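Local coordinates for thiosulfate sulfurtransferase TUM1 (Saccharomyces cerevisiae, PDB 3UTN), which accepts persulfide sulfur from the desulfurase NFS1 and passes it to UBA4 for 2-thiolation of the wobble uridine of tRNAs, at residues Val44-Leu56 against Arg72-Ile84. Residues are numbered along the deposited sequence; the frame is centred on the assembly and turned at random.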
ATOM      1  N   VAL A  44     -23.271  -5.148 -13.656  1.00 34.85           N
ATOM      2  CA  VAL A  44     -23.845  -4.158 -12.748  1.00 34.56           C
ATOM      3  C   VAL A  44     -22.888  -3.000 -12.492  1.00 34.02           C
ATOM      4  O   VAL A  44     -23.255  -1.834 -12.664  1.00 34.28           O
ATOM      5  CB  VAL A  44     -24.277  -4.803 -11.406  1.00 34.96           C
ATOM      6  CG1 VAL A  44     -24.847  -3.759 -10.452  1.00 35.51           C
ATOM      7  CG2 VAL A  44     -25.300  -5.904 -11.646  1.00 34.86           C
ATOM      8  N   HIS A  45     -21.662  -3.327 -12.093  1.00 31.84           N
ATOM      9  CA  HIS A  45     -20.720  -2.325 -11.614  1.00 30.83           C
ATOM     10  C   HIS A  45     -19.739  -1.909 -12.650  1.00 29.42           C
ATOM     11  O   HIS A  45     -19.176  -2.733 -13.357  1.00 29.49           O
ATOM     12  CB  HIS A  45     -19.959  -2.843 -10.402  1.00 31.03           C
ATOM     13  CG  HIS A  45     -20.841  -3.438  -9.335  1.00 31.75           C
ATOM     14  ND1 HIS A  45     -21.746  -2.714  -8.663  1.00 31.81           N
ATOM     15  CD2 HIS A  45     -20.908  -4.731  -8.820  1.00 32.38           C
ATOM     16  CE1 HIS A  45     -22.374  -3.495  -7.771  1.00 32.67           C
ATOM     17  NE2 HIS A  45     -21.856  -4.732  -7.865  1.00 33.58           N
ATOM     18  N   ARG A  46     -19.505  -0.613 -12.746  1.00 27.89           N
ATOM     19  CA  ARG A  46     -18.427  -0.136 -13.575  1.00 27.58           C
ATOM     20  C   ARG A  46     -17.126  -0.658 -12.984  1.00 26.23           C
ATOM     21  O   ARG A  46     -16.952  -0.679 -11.767  1.00 26.07           O
ATOM     22  CB  ARG A  46     -18.431   1.377 -13.605  1.00 28.16           C
ATOM     23  CG  ARG A  46     -17.747   1.966 -14.815  1.00 29.19           C
ATOM     24  CD  ARG A  46     -18.050   3.442 -14.889  1.00 29.49           C
ATOM     25  NE  ARG A  46     -17.515   4.142 -13.727  1.00 30.14           N
ATOM     26  CZ  ARG A  46     -17.421   5.462 -13.619  1.00 30.79           C
ATOM     27  NH1 ARG A  46     -17.834   6.249 -14.604  1.00 30.86           N
ATOM     28  NH2 ARG A  46     -16.914   5.993 -12.518  1.00 31.18           N
ATOM     29  N   ILE A  47     -16.231  -1.123 -13.840  1.00 24.66           N
ATOM     30  CA  ILE A  47     -14.936  -1.557 -13.361  1.00 23.35           C
ATOM     31  C   ILE A  47     -13.916  -0.537 -13.790  1.00 22.25           C
ATOM     32  O   ILE A  47     -13.682  -0.309 -14.978  1.00 22.42           O
ATOM     33  CB  ILE A  47     -14.555  -2.961 -13.831  1.00 23.69           C
ATOM     34  CG1 ILE A  47     -15.520  -3.970 -13.215  1.00 24.02           C
ATOM     35  CG2 ILE A  47     -13.122  -3.276 -13.419  1.00 22.75           C
ATOM     36  CD1 ILE A  47     -15.421  -5.338 -13.829  1.00 25.16           C
ATOM     37  N   VAL A  48     -13.340   0.102 -12.793  1.00 20.89           N
ATOM     38  CA  VAL A  48     -12.428   1.176 -13.041  1.00 20.30           C
ATOM     39  C   VAL A  48     -11.101   0.698 -12.527  1.00 19.63           C
ATOM     40  O   VAL A  48     -10.884   0.642 -11.320  1.00 20.06           O
ATOM     41  CB  VAL A  48     -12.863   2.467 -12.334  1.00 20.32           C
ATOM     42  CG1 VAL A  48     -11.837   3.562 -12.579  1.00 20.28           C
ATOM     43  CG2 VAL A  48     -14.234   2.891 -12.822  1.00 21.15           C
ATOM     44  N   PRO A  49     -10.227   0.286 -13.451  1.00 19.62           N
ATOM     45  CA  PRO A  49      -8.882  -0.011 -13.045  1.00 19.41           C
ATOM     46  C   PRO A  49      -8.291   1.288 -12.578  1.00 19.07           C
ATOM     47  O   PRO A  49      -8.642   2.354 -13.073  1.00 18.43           O
ATOM     48  CB  PRO A  49      -8.216  -0.473 -14.334  1.00 19.23           C
ATOM     49  CG  PRO A  49      -9.339  -0.921 -15.194  1.00 19.04           C
ATOM     50  CD  PRO A  49     -10.422   0.060 -14.890  1.00 18.96           C
ATOM     51  N   VAL A  50      -7.441   1.197 -11.580  1.00 18.96           N
ATOM     52  CA  VAL A  50      -6.904   2.376 -10.980  1.00 19.05           C
ATOM     53  C   VAL A  50      -5.420   2.177 -11.030  1.00 18.75           C
ATOM     54  O   VAL A  50      -4.875   1.336 -10.339  1.00 18.93           O
ATOM     55  CB  VAL A  50      -7.384   2.532  -9.535  1.00 19.23           C
ATOM     56  CG1 VAL A  50      -6.776   3.775  -8.913  1.00 19.44           C
ATOM     57  CG2 VAL A  50      -8.899   2.612  -9.495  1.00 19.60           C
ATOM     58  N   ASP A  51      -4.782   2.944 -11.892  1.00 18.91           N
ATOM     59  CA  ASP A  51      -3.353   2.967 -11.944  1.00 19.65           C
ATOM     60  C   ASP A  51      -2.890   3.865 -10.811  1.00 19.64           C
ATOM     61  O   ASP A  51      -3.104   5.076 -10.822  1.00 20.06           O
ATOM     62  CB  ASP A  51      -2.891   3.488 -13.293  1.00 20.03           C
ATOM     63  CG  ASP A  51      -1.394   3.487 -13.429  1.00 21.37           C
ATOM     64  OD1 ASP A  51      -0.706   3.053 -12.484  1.00 21.68           O
ATOM     65  OD2 ASP A  51      -0.908   3.924 -14.484  1.00 22.36           O
ATOM     66  N   ALA A  52      -2.268   3.245  -9.820  1.00 19.15           N
ATOM     67  CA  ALA A  52      -1.777   3.959  -8.663  1.00 19.17           C
ATOM     68  C   ALA A  52      -0.276   4.055  -8.754  1.00 19.18           C
ATOM     69  O   ALA A  52       0.411   4.269  -7.755  1.00 19.91           O
ATOM     70  CB  ALA A  52      -2.186   3.241  -7.401  1.00 18.52           C
ATOM     71  N   THR A  53       0.229   3.905  -9.967  1.00 19.52           N
ATOM     72  CA  THR A  53       1.653   3.899 -10.179  1.00 19.86           C
ATOM     73  C   THR A  53       2.247   5.116  -9.534  1.00 20.13           C
ATOM     74  O   THR A  53       1.780   6.241  -9.699  1.00 19.15           O
ATOM     75  CB  THR A  53       2.022   3.855 -11.656  1.00 19.46           C
ATOM     76  OG1 THR A  53       1.586   2.611 -12.191  1.00 19.13           O
ATOM     77  CG2 THR A  53       3.515   3.951 -11.826  1.00 19.73           C
ATOM     78  N   TRP A  54       3.261   4.848  -8.746  1.00 20.61           N
ATOM     79  CA  TRP A  54       3.991   5.884  -8.106  1.00 21.59           C
ATOM     80  C   TRP A  54       5.379   5.361  -8.077  1.00 21.71           C
ATOM     81  O   TRP A  54       5.603   4.185  -7.810  1.00 21.12           O
ATOM     82  CB  TRP A  54       3.441   6.109  -6.716  1.00 22.41           C
ATOM     83  CG  TRP A  54       4.225   7.127  -5.959  1.00 23.87           C
ATOM     84  CD1 TRP A  54       4.001   8.495  -5.891  1.00 24.50           C
ATOM     85  CD2 TRP A  54       5.410   6.888  -5.149  1.00 24.75           C
ATOM     86  NE1 TRP A  54       4.942   9.099  -5.105  1.00 25.16           N
ATOM     87  CE2 TRP A  54       5.819   8.191  -4.630  1.00 24.96           C
ATOM     88  CE3 TRP A  54       6.148   5.759  -4.806  1.00 25.03           C
ATOM     89  CZ2 TRP A  54       6.923   8.340  -3.807  1.00 25.45           C
ATOM     90  CZ3 TRP A  54       7.256   5.923  -3.974  1.00 25.73           C
ATOM     91  CH2 TRP A  54       7.631   7.183  -3.485  1.00 25.44           C
ATOM     92  N   TYR A  55       6.323   6.237  -8.372  1.00 21.78           N
ATOM     93  CA  TYR A  55       7.699   5.836  -8.493  1.00 22.70           C
ATOM     94  C   TYR A  55       8.525   6.516  -7.443  1.00 23.28           C
ATOM     95  O   TYR A  55       8.206   7.618  -7.025  1.00 22.28           O
ATOM     96  CB  TYR A  55       8.222   6.245  -9.854  1.00 22.46           C
ATOM     97  CG  TYR A  55       7.546   5.548 -10.993  1.00 22.26           C
ATOM     98  CD1 TYR A  55       7.471   4.159 -11.033  1.00 22.86           C
ATOM     99  CD2 TYR A  55       7.016   6.270 -12.048  1.00 22.21           C
ATOM    100  CE1 TYR A  55       6.872   3.510 -12.095  1.00 23.17           C
ATOM    101  CE2 TYR A  55       6.419   5.632 -13.115  1.00 22.69           C
ATOM    102  CZ  TYR A  55       6.355   4.254 -13.131  1.00 22.37           C
ATOM    103  OH  TYR A  55       5.760   3.620 -14.175  1.00 23.25           O
ATOM    104  N   LEU A  56       9.582   5.845  -7.009  1.00 24.66           N
ATOM    105  CA  LEU A  56      10.601   6.522  -6.242  1.00 26.73           C
ATOM    106  C   LEU A  56      11.180   7.562  -7.170  1.00 27.64           C
ATOM    107  O   LEU A  56      11.533   7.237  -8.302  1.00 26.76           O
ATOM    108  CB  LEU A  56      11.683   5.544  -5.804  1.00 27.53           C
ATOM    109  CG  LEU A  56      11.271   4.502  -4.772  1.00 28.19           C
ATOM    110  CD1 LEU A  56      12.482   3.668  -4.389  1.00 29.56           C
ATOM    111  CD2 LEU A  56      10.664   5.168  -3.547  1.00 28.84           C
ATOM    112  N   ARG A  72      -2.270   1.075 -20.221  1.00 20.97           N
ATOM    113  CA  ARG A  72      -2.934   0.941 -18.956  1.00 20.82           C
ATOM    114  C   ARG A  72      -3.964  -0.137 -19.142  1.00 20.24           C
ATOM    115  O   ARG A  72      -4.266  -0.536 -20.261  1.00 20.06           O
ATOM    116  CB  ARG A  72      -3.589   2.264 -18.548  1.00 21.21           C
ATOM    117  CG  ARG A  72      -4.774   2.667 -19.400  1.00 22.09           C
ATOM    118  CD  ARG A  72      -5.023   4.169 -19.309  1.00 22.68           C
ATOM    119  NE  ARG A  72      -3.847   4.885 -19.769  1.00 22.16           N
ATOM    120  CZ  ARG A  72      -3.555   5.096 -21.046  1.00 21.73           C
ATOM    121  NH1 ARG A  72      -4.376   4.680 -22.004  1.00 22.11           N
ATOM    122  NH2 ARG A  72      -2.450   5.742 -21.360  1.00 21.90           N
ATOM    123  N   ILE A  73      -4.508  -0.615 -18.040  1.00 20.11           N
ATOM    124  CA  ILE A  73      -5.663  -1.460 -18.133  1.00 19.75           C
ATOM    125  C   ILE A  73      -6.758  -0.551 -18.669  1.00 19.86           C
ATOM    126  O   ILE A  73      -6.890   0.580 -18.207  1.00 20.05           O
ATOM    127  CB  ILE A  73      -6.047  -2.016 -16.765  1.00 19.63           C
ATOM    128  CG1 ILE A  73      -4.859  -2.766 -16.151  1.00 19.54           C
ATOM    129  CG2 ILE A  73      -7.263  -2.910 -16.901  1.00 19.59           C
ATOM    130  CD1 ILE A  73      -5.186  -3.488 -14.864  1.00 19.68           C
ATOM    131  N   PRO A  74      -7.516  -1.018 -19.672  1.00 20.53           N
ATOM    132  CA  PRO A  74      -8.561  -0.191 -20.252  1.00 20.42           C
ATOM    133  C   PRO A  74      -9.396   0.485 -19.172  1.00 20.65           C
ATOM    134  O   PRO A  74      -9.640  -0.105 -18.125  1.00 20.62           O
ATOM    135  CB  PRO A  74      -9.402  -1.206 -21.018  1.00 20.35           C
ATOM    136  CG  PRO A  74      -8.397  -2.203 -21.487  1.00 20.59           C
ATOM    137  CD  PRO A  74      -7.424  -2.329 -20.344  1.00 20.33           C
ATOM    138  N   ASN A  75      -9.807   1.722 -19.428  1.00 20.76           N
ATOM    139  CA  ASN A  75     -10.739   2.435 -18.562  1.00 20.75           C
ATOM    140  C   ASN A  75     -10.118   2.816 -17.236  1.00 19.97           C
ATOM    141  O   ASN A  75     -10.821   3.159 -16.288  1.00 19.62           O
ATOM    142  CB  ASN A  75     -12.000   1.599 -18.333  1.00 21.99           C
ATOM    143  CG  ASN A  75     -12.546   1.021 -19.617  1.00 23.13           C
ATOM    144  OD1 ASN A  75     -12.577   1.695 -20.643  1.00 24.65           O
ATOM    145  ND2 ASN A  75     -12.962  -0.236 -19.571  1.00 23.72           N
ATOM    146  N   SER A  76      -8.794   2.751 -17.182  1.00 19.10           N
ATOM    147  CA  SER A  76      -8.062   3.094 -15.977  0.86 19.11           C
ATOM    148  C   SER A  76      -8.234   4.548 -15.630  1.00 19.01           C
ATOM    149  O   SER A  76      -8.338   5.393 -16.505  1.00 19.02           O
ATOM    150  CB  SER A  76      -6.576   2.837 -16.142  0.86 18.91           C
ATOM    151  OG  SER A  76      -6.289   1.459 -16.059  0.86 19.40           O
ATOM    152  N   ILE A  77      -8.260   4.823 -14.343  1.00 18.95           N
ATOM    153  CA  ILE A  77      -8.040   6.156 -13.888  1.00 19.28           C
ATOM    154  C   ILE A  77      -6.655   6.085 -13.309  1.00 19.33           C
ATOM    155  O   ILE A  77      -6.129   5.001 -13.006  1.00 19.48           O
ATOM    156  CB  ILE A  77      -9.033   6.598 -12.809  1.00 19.54           C
ATOM    157  CG1 ILE A  77      -8.948   5.668 -11.595  1.00 19.71           C
ATOM    158  CG2 ILE A  77     -10.430   6.664 -13.395  1.00 20.55           C
ATOM    159  CD1 ILE A  77      -9.772   6.121 -10.422  1.00 20.49           C
ATOM    160  N   PHE A  78      -6.049   7.242 -13.178  1.00 19.42           N
ATOM    161  CA  PHE A  78      -4.806   7.315 -12.503  1.00 19.98           C
ATOM    162  C   PHE A  78      -5.103   7.778 -11.098  1.00 20.51           C
ATOM    163  O   PHE A  78      -5.806   8.760 -10.898  1.00 20.88           O
ATOM    164  CB  PHE A  78      -3.891   8.296 -13.200  1.00 20.25           C
ATOM    165  CG  PHE A  78      -2.627   8.537 -12.467  1.00 20.35           C
ATOM    166  CD1 PHE A  78      -1.661   7.539 -12.383  1.00 20.15           C
ATOM    167  CD2 PHE A  78      -2.404   9.752 -11.839  1.00 20.61           C
ATOM    168  CE1 PHE A  78      -0.487   7.756 -11.693  1.00 20.43           C
ATOM    169  CE2 PHE A  78      -1.225   9.974 -11.153  1.00 21.16           C
ATOM    170  CZ  PHE A  78      -0.271   8.975 -11.078  1.00 20.88           C
ATOM    171  N   PHE A  79      -4.580   7.045 -10.132  1.00 21.07           N
ATOM    172  CA  PHE A  79      -4.714   7.421  -8.746  1.00 21.23           C
ATOM    173  C   PHE A  79      -3.390   8.019  -8.348  1.00 21.64           C
ATOM    174  O   PHE A  79      -2.385   7.319  -8.241  1.00 21.48           O
ATOM    175  CB  PHE A  79      -5.018   6.201  -7.895  1.00 21.74           C
ATOM    176  CG  PHE A  79      -5.263   6.508  -6.451  1.00 22.21           C
ATOM    177  CD1 PHE A  79      -4.201   6.731  -5.585  1.00 22.46           C
ATOM    178  CD2 PHE A  79      -6.558   6.552  -5.950  1.00 23.02           C
ATOM    179  CE1 PHE A  79      -4.423   6.999  -4.244  1.00 23.47           C
ATOM    180  CE2 PHE A  79      -6.787   6.819  -4.609  1.00 23.28           C
ATOM    181  CZ  PHE A  79      -5.719   7.040  -3.756  1.00 23.49           C
ATOM    182  N   ASP A  80      -3.398   9.320  -8.137  1.00 22.15           N
ATOM    183  CA  ASP A  80      -2.194  10.012  -7.780  1.00 22.92           C
ATOM    184  C   ASP A  80      -1.921   9.816  -6.303  1.00 23.12           C
ATOM    185  O   ASP A  80      -2.486  10.502  -5.455  1.00 21.88           O
ATOM    186  CB  ASP A  80      -2.308  11.487  -8.124  1.00 24.01           C
ATOM    187  CG  ASP A  80      -0.974  12.175  -8.115  1.00 24.34           C
ATOM    188  OD1 ASP A  80      -0.103  11.757  -7.330  1.00 24.35           O
ATOM    189  OD2 ASP A  80      -0.798  13.124  -8.890  1.00 26.34           O
ATOM    190  N   ILE A  81      -1.047   8.860  -6.016  1.00 23.06           N
ATOM    191  CA  ILE A  81      -0.628   8.545  -4.657  1.00 23.89           C
ATOM    192  C   ILE A  81      -0.198   9.805  -3.915  1.00 24.01           C
ATOM    193  O   ILE A  81      -0.516   9.980  -2.741  1.00 23.91           O
ATOM    194  CB  ILE A  81       0.519   7.500  -4.685  1.00 23.79           C
ATOM    195  CG1 ILE A  81      -0.041   6.116  -5.036  1.00 24.36           C
ATOM    196  CG2 ILE A  81       1.306   7.476  -3.384  1.00 24.64           C
ATOM    197  CD1 ILE A  81      -1.032   5.549  -4.042  1.00 24.78           C
ATOM    198  N   ASP A  82       0.503  10.687  -4.620  1.00 24.63           N
ATOM    199  CA  ASP A  82       1.000  11.920  -4.024  1.00 26.06           C
ATOM    200  C   ASP A  82      -0.109  12.914  -3.754  1.00 26.02           C
ATOM    201  O   ASP A  82      -0.184  13.472  -2.666  1.00 27.26           O
ATOM    202  CB  ASP A  82       2.045  12.561  -4.923  1.00 26.50           C
ATOM    203  CG  ASP A  82       3.291  11.740  -5.022  1.00 27.59           C
ATOM    204  OD1 ASP A  82       3.680  11.124  -4.012  1.00 29.10           O
ATOM    205  OD2 ASP A  82       3.884  11.710  -6.112  1.00 28.99           O
ATOM    206  N   ALA A  83      -0.952  13.143  -4.753  1.00 26.50           N
ATOM    207  CA  ALA A  83      -2.021  14.126  -4.638  1.00 26.68           C
ATOM    208  C   ALA A  83      -3.100  13.648  -3.687  1.00 26.68           C
ATOM    209  O   ALA A  83      -3.649  14.433  -2.924  1.00 26.55           O
ATOM    210  CB  ALA A  83      -2.605  14.439  -6.003  1.00 27.41           C
ATOM    211  N   ILE A  84      -3.387  12.352  -3.720  1.00 25.30           N
ATOM    212  CA  ILE A  84      -4.427  11.786  -2.876  1.00 25.89           C
ATOM    213  C   ILE A  84      -3.790  11.316  -1.577  1.00 26.67           C
ATOM    214  O   ILE A  84      -3.757  10.132  -1.241  1.00 26.38           O
ATOM    215  CB  ILE A  84      -5.208  10.680  -3.595  1.00 25.26           C
ATOM    216  CG1 ILE A  84      -5.496  11.122  -5.034  1.00 25.60           C
ATOM    217  CG2 ILE A  84      -6.483  10.352  -2.829  1.00 25.95           C
ATOM    218  CD1 ILE A  84      -6.004  10.038  -5.954  1.00 25.23           C
TER
HETATM  219  O   HOH W   1     -13.050  -1.748 -16.964  1.00 24.09           O
HETATM  220  O   HOH W   2       0.227   7.516  -8.086  1.00 23.04           O
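The indole of Trp54 meets Ile81 and Asp82 in two ways: one face takes the CG2 methyl of Ile81, 4.1 Å from the centroid of the five-membered ring in a CH-pi contact, while the carboxylate of Asp82 lies at the ring edge, its plane turned 78° from the indole. There Trp54 NE1 gives a weak, bent hydrogen bond to Asp82 OD1 (2.6 Å). With CG anti to the backbone N (chi1 176°), the indole of Trp54 swings across Ile81 to arrive at this carboxylate. Were Trp54 an alanine, Asp82 would probably lose its indole N-H partner and Ile81 CG2 the ring face it packs on. The Phe78 ring has Thr53 O near its plane at one edge, 3.4 Å from CE1, and Asp80 OD2 at another. Phe79 carries the CD1 methyl of Ile84 over the centre of one face, and its side chain also meets Cys130 and Leu134 of helix 127-136.

Between strands 47-51 and 77-78, parallel pairing runs through Ile77 N to Pro49 O, Asp51 N to Ile77 O (2.7 Å) and Phe79 N to Asp51 O. Val50 and Ile77 run alongside each other on one face of the sheet, Val50 CG2 3.7 Å from Ile77 CG1. At the start of the pairing, the ring of Pro49 presses tightly on Ile73, CG to CG2 3.3 Å, against the type II turn Ile73-Ser76. Beyond it, Asp51 OD1 accepts from Thr53 N (2.8 Å) in an Asx turn, and one water touches Thr53 O, Phe79 O and Ile81 N where the two segments part.

Strand 47-51, helix 63-69 and edge strand 77-78 form a beta-alpha-beta unit of the N-terminal rhodanese domain, in a sheet of order 1-5-4-2-3; the Trp54 side chain lies about 9 Å from that of Cys282, the persulfide-forming cysteine of the C-terminal rhodanese domain.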